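Local coordinates for A rubisco-like protein (Burkholderia fungorum, PDB 3NWR), which is a rubisco-like protein of unestablished reaction, probably acting on a phosphorylated sugar-like substrate in a TIM-barrel active site, as its relatives do, at residues Leu352-Thr363 and Asp375-Gly383. Sequence-based numbering, arbitrary orientation.
With SO4 (sulfate ion), chain B.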
loop_
_atom_site.group_PDB
_atom_site.type_symbol
_atom_site.label_atom_id
_atom_site.label_comp_id
_atom_site.label_asym_id
_atom_site.label_seq_id
_atom_site.Cartn_x
_atom_site.Cartn_y
_atom_site.Cartn_z
ATOM N N LEU A 352 -13.326 5.396 15.821
ATOM C CA LEU A 352 -12.644 5.831 17.030
ATOM C C LEU A 352 -11.198 6.181 16.717
ATOM O O LEU A 352 -10.449 5.327 16.241
ATOM C CB LEU A 352 -12.687 4.711 18.065
ATOM C CG LEU A 352 -12.165 5.030 19.466
ATOM C CD1 LEU A 352 -13.089 5.998 20.207
ATOM C CD2 LEU A 352 -12.002 3.735 20.255
ATOM N N PRO A 353 -10.782 7.434 16.974
ATOM C CA PRO A 353 -9.377 7.777 16.750
ATOM C C PRO A 353 -8.502 7.262 17.882
ATOM O O PRO A 353 -8.886 7.338 19.062
ATOM C CB PRO A 353 -9.388 9.314 16.720
ATOM C CG PRO A 353 -10.521 9.682 17.646
ATOM C CD PRO A 353 -11.578 8.596 17.416
ATOM N N ALA A 354 -7.357 6.697 17.517
ATOM C CA ALA A 354 -6.373 6.228 18.473
ATOM C C ALA A 354 -5.145 7.129 18.445
ATOM O O ALA A 354 -4.443 7.227 17.435
ATOM C CB ALA A 354 -5.992 4.769 18.194
ATOM N N PHE A 355 -4.915 7.819 19.556
ATOM C CA PHE A 355 -3.762 8.693 19.693
ATOM C C PHE A 355 -2.629 7.919 20.326
ATOM O O PHE A 355 -2.852 7.162 21.278
ATOM C CB PHE A 355 -4.104 9.861 20.615
ATOM C CG PHE A 355 -5.092 10.831 20.027
ATOM C CD1 PHE A 355 -4.651 12.006 19.425
ATOM C CD2 PHE A 355 -6.458 10.581 20.097
ATOM C CE1 PHE A 355 -5.557 12.907 18.887
ATOM C CE2 PHE A 355 -7.372 11.472 19.565
ATOM C CZ PHE A 355 -6.926 12.638 18.959
ATOM N N SER A 356 -1.413 8.124 19.829
ATOM C CA SER A 356 -0.253 7.436 20.381
ATOM C C SER A 356 1.036 8.189 20.095
ATOM O O SER A 356 1.048 9.123 19.293
ATOM C CB SER A 356 -0.141 6.039 19.776
ATOM O OG SER A 356 0.247 6.143 18.417
ATOM N N SER A 357 2.103 7.747 20.760
ATOM C CA SER A 357 3.465 8.284 20.626
ATOM C C SER A 357 3.732 9.406 21.631
ATOM O O SER A 357 3.278 10.534 21.444
ATOM C CB SER A 357 3.769 8.748 19.194
ATOM O OG SER A 357 5.140 9.096 19.073
ATOM N N GLY A 358 4.464 9.077 22.692
ATOM C CA GLY A 358 4.822 10.050 23.715
ATOM C C GLY A 358 3.630 10.620 24.463
ATOM O O GLY A 358 3.690 11.737 24.987
ATOM N N GLN A 359 2.543 9.861 24.523
ATOM C CA GLN A 359 1.343 10.332 25.198
ATOM C C GLN A 359 1.412 10.089 26.698
ATOM O O GLN A 359 1.867 9.041 27.158
ATOM C CB GLN A 359 0.099 9.672 24.608
ATOM C CG GLN A 359 -0.089 9.989 23.125
ATOM C CD GLN A 359 -0.096 11.484 22.860
ATOM O OE1 GLN A 359 -1.004 12.195 23.298
ATOM N NE2 GLN A 359 0.906 11.966 22.128
ATOM N N TRP A 360 0.951 11.069 27.461
ATOM C CA TRP A 360 0.974 10.974 28.912
ATOM C C TRP A 360 0.067 12.063 29.480
ATOM O O TRP A 360 -0.640 12.739 28.728
ATOM C CB TRP A 360 2.415 11.099 29.431
ATOM C CG TRP A 360 3.029 12.455 29.239
ATOM C CD1 TRP A 360 3.411 13.031 28.058
ATOM C CD2 TRP A 360 3.353 13.398 30.269
ATOM N NE1 TRP A 360 3.949 14.278 28.292
ATOM C CE2 TRP A 360 3.914 14.528 29.640
ATOM C CE3 TRP A 360 3.208 13.399 31.662
ATOM C CZ2 TRP A 360 4.339 15.644 30.359
ATOM C CZ3 TRP A 360 3.624 14.515 32.373
ATOM C CH2 TRP A 360 4.181 15.618 31.720
ATOM N N ALA A 361 0.061 12.234 30.799
ATOM C CA ALA A 361 -0.802 13.258 31.392
ATOM C C ALA A 361 -0.655 14.600 30.685
ATOM O O ALA A 361 -1.639 15.292 30.440
ATOM C CB ALA A 361 -0.513 13.415 32.879
ATOM N N GLY A 362 0.582 14.954 30.351
ATOM C CA GLY A 362 0.877 16.249 29.765
ATOM C C GLY A 362 0.422 16.487 28.333
ATOM O O GLY A 362 0.584 17.592 27.816
ATOM N N THR A 363 -0.124 15.465 27.673
ATOM C CA THR A 363 -0.687 15.665 26.338
ATOM C C THR A 363 -2.211 15.548 26.333
ATOM O O THR A 363 -2.854 15.639 25.285
ATOM C CB THR A 363 -0.111 14.668 25.307
ATOM O OG1 THR A 363 -0.423 13.325 25.717
ATOM C CG2 THR A 363 1.393 14.816 25.203
ATOM N N ASP A 375 -14.476 10.906 23.033
ATOM C CA ASP A 375 -14.599 9.725 22.162
ATOM C C ASP A 375 -13.278 9.425 21.450
ATOM O O ASP A 375 -13.077 9.730 20.259
ATOM C CB ASP A 375 -15.744 9.924 21.168
ATOM C CG ASP A 375 -17.122 9.888 21.847
ATOM O OD1 ASP A 375 -17.237 9.386 22.975
ATOM O OD2 ASP A 375 -18.106 10.349 21.240
ATOM N N LEU A 376 -12.367 8.832 22.206
ATOM C CA LEU A 376 -11.036 8.566 21.704
ATOM C C LEU A 376 -10.372 7.459 22.508
ATOM O O LEU A 376 -10.736 7.196 23.665
ATOM C CB LEU A 376 -10.198 9.854 21.725
ATOM C CG LEU A 376 -9.952 10.440 23.118
ATOM C CD1 LEU A 376 -8.563 10.077 23.632
ATOM C CD2 LEU A 376 -10.163 11.956 23.123
ATOM N N LEU A 377 -9.415 6.797 21.868
ATOM C CA LEU A 377 -8.544 5.827 22.516
ATOM C C LEU A 377 -7.181 6.473 22.717
ATOM O O LEU A 377 -6.544 6.908 21.755
ATOM C CB LEU A 377 -8.432 4.566 21.645
ATOM C CG LEU A 377 -7.453 3.474 22.088
ATOM C CD1 LEU A 377 -7.793 2.955 23.472
ATOM C CD2 LEU A 377 -7.455 2.328 21.071
ATOM N N PHE A 378 -6.763 6.563 23.977
ATOM C CA PHE A 378 -5.535 7.256 24.362
ATOM C C PHE A 378 -4.462 6.242 24.734
ATOM O O PHE A 378 -4.509 5.640 25.819
ATOM C CB PHE A 378 -5.856 8.165 25.558
ATOM C CG PHE A 378 -4.780 9.178 25.885
ATOM C CD1 PHE A 378 -4.586 10.284 25.079
ATOM C CD2 PHE A 378 -3.991 9.032 27.022
ATOM C CE1 PHE A 378 -3.609 11.231 25.391
ATOM C CE2 PHE A 378 -3.018 9.980 27.349
ATOM C CZ PHE A 378 -2.823 11.073 26.519
ATOM N N MET A 379 -3.509 6.045 23.829
ATOM C CA MET A 379 -2.459 5.047 24.015
ATOM C C MET A 379 -1.253 5.679 24.666
ATOM O O MET A 379 -0.647 6.598 24.102
ATOM C CB MET A 379 -2.030 4.454 22.668
ATOM C CG MET A 379 -3.167 3.877 21.834
ATOM S SD MET A 379 -3.937 2.447 22.595
ATOM C CE MET A 379 -2.519 1.418 22.904
ATOM N N SER A 380 -0.889 5.166 25.835
ATOM C CA SER A 380 0.261 5.667 26.572
ATOM C C SER A 380 1.213 4.513 26.880
ATOM O O SER A 380 0.790 3.457 27.357
ATOM C CB SER A 380 -0.214 6.354 27.856
ATOM O OG SER A 380 0.873 6.908 28.586
ATOM N N GLY A 381 2.492 4.709 26.582
ATOM C CA GLY A 381 3.514 3.716 26.876
ATOM C C GLY A 381 4.267 4.094 28.130
ATOM O O GLY A 381 3.801 3.837 29.234
ATOM N N GLY A 382 5.421 4.735 27.962
ATOM C CA GLY A 382 6.189 5.188 29.106
ATOM C C GLY A 382 5.410 6.142 30.001
ATOM O O GLY A 382 5.648 6.198 31.204
ATOM N N GLY A 383 4.488 6.905 29.419
ATOM C CA GLY A 383 3.682 7.835 30.196
ATOM C C GLY A 383 2.919 7.156 31.322
ATOM O O GLY A 383 2.539 7.797 32.313
HETATM S S SO4 B . 6.454 6.525 24.352
HETATM O O1 SO4 B . 6.081 5.303 25.063
HETATM O O2 SO4 B . 6.064 7.698 25.126
HETATM O O3 SO4 B . 5.783 6.550 23.057
HETATM O O4 SO4 B . 7.897 6.538 24.135
HETATM O O HOH W 1 1.986 7.050 23.645
HETATM O O HOH W 2 3.872 7.282 26.594
HETATM O O HOH W 3 1.345 10.380 32.788
#
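Leu-377 sets its CB 3.9 Å from CD2 of Leu-352 and its CD2 4.0 Å from CB of Ala-354, all on one face of two parallel strands. On the other face CE2, at the edge of the Phe-355 ring, meets CB of Leu-376, and Phe-378, with CG anti to its backbone N (chi1 -167°), carries its ring to the loop after strand 352-355. There CB of Gln-359 makes an off-centre CH-pi contact 4.2 Å from the ring centroid, while OG1 of Thr-363 and O of Trp-360 lie at the ring edge. Backbone hydrogen bonds Leu-377 N to Pro-353 O, Phe-355 N to Leu-377 O and Met-379 N to Phe-355 O, each 2.9 Å, join the strands. Beyond them Ser-380 OG donates to Gln-359 O (2.8 Å) from above the carbonyl plane, and a water also donates to that oxygen. At the polar edge Gly-358 N and Gly-382 N hold one sulfate, probably from the crystallisation liquor, at O3 (2.9 Å) and O1 (3.0 Å), with Lys-324 NZ as another donor; this is consistent with the phosphate site of rubisco-type barrels. Helix 364-371 provides the right-handed beta-alpha-beta crossover and packs on Phe-355 and Phe-378; strands 315-319 and 163-165 flank the pair in the barrel.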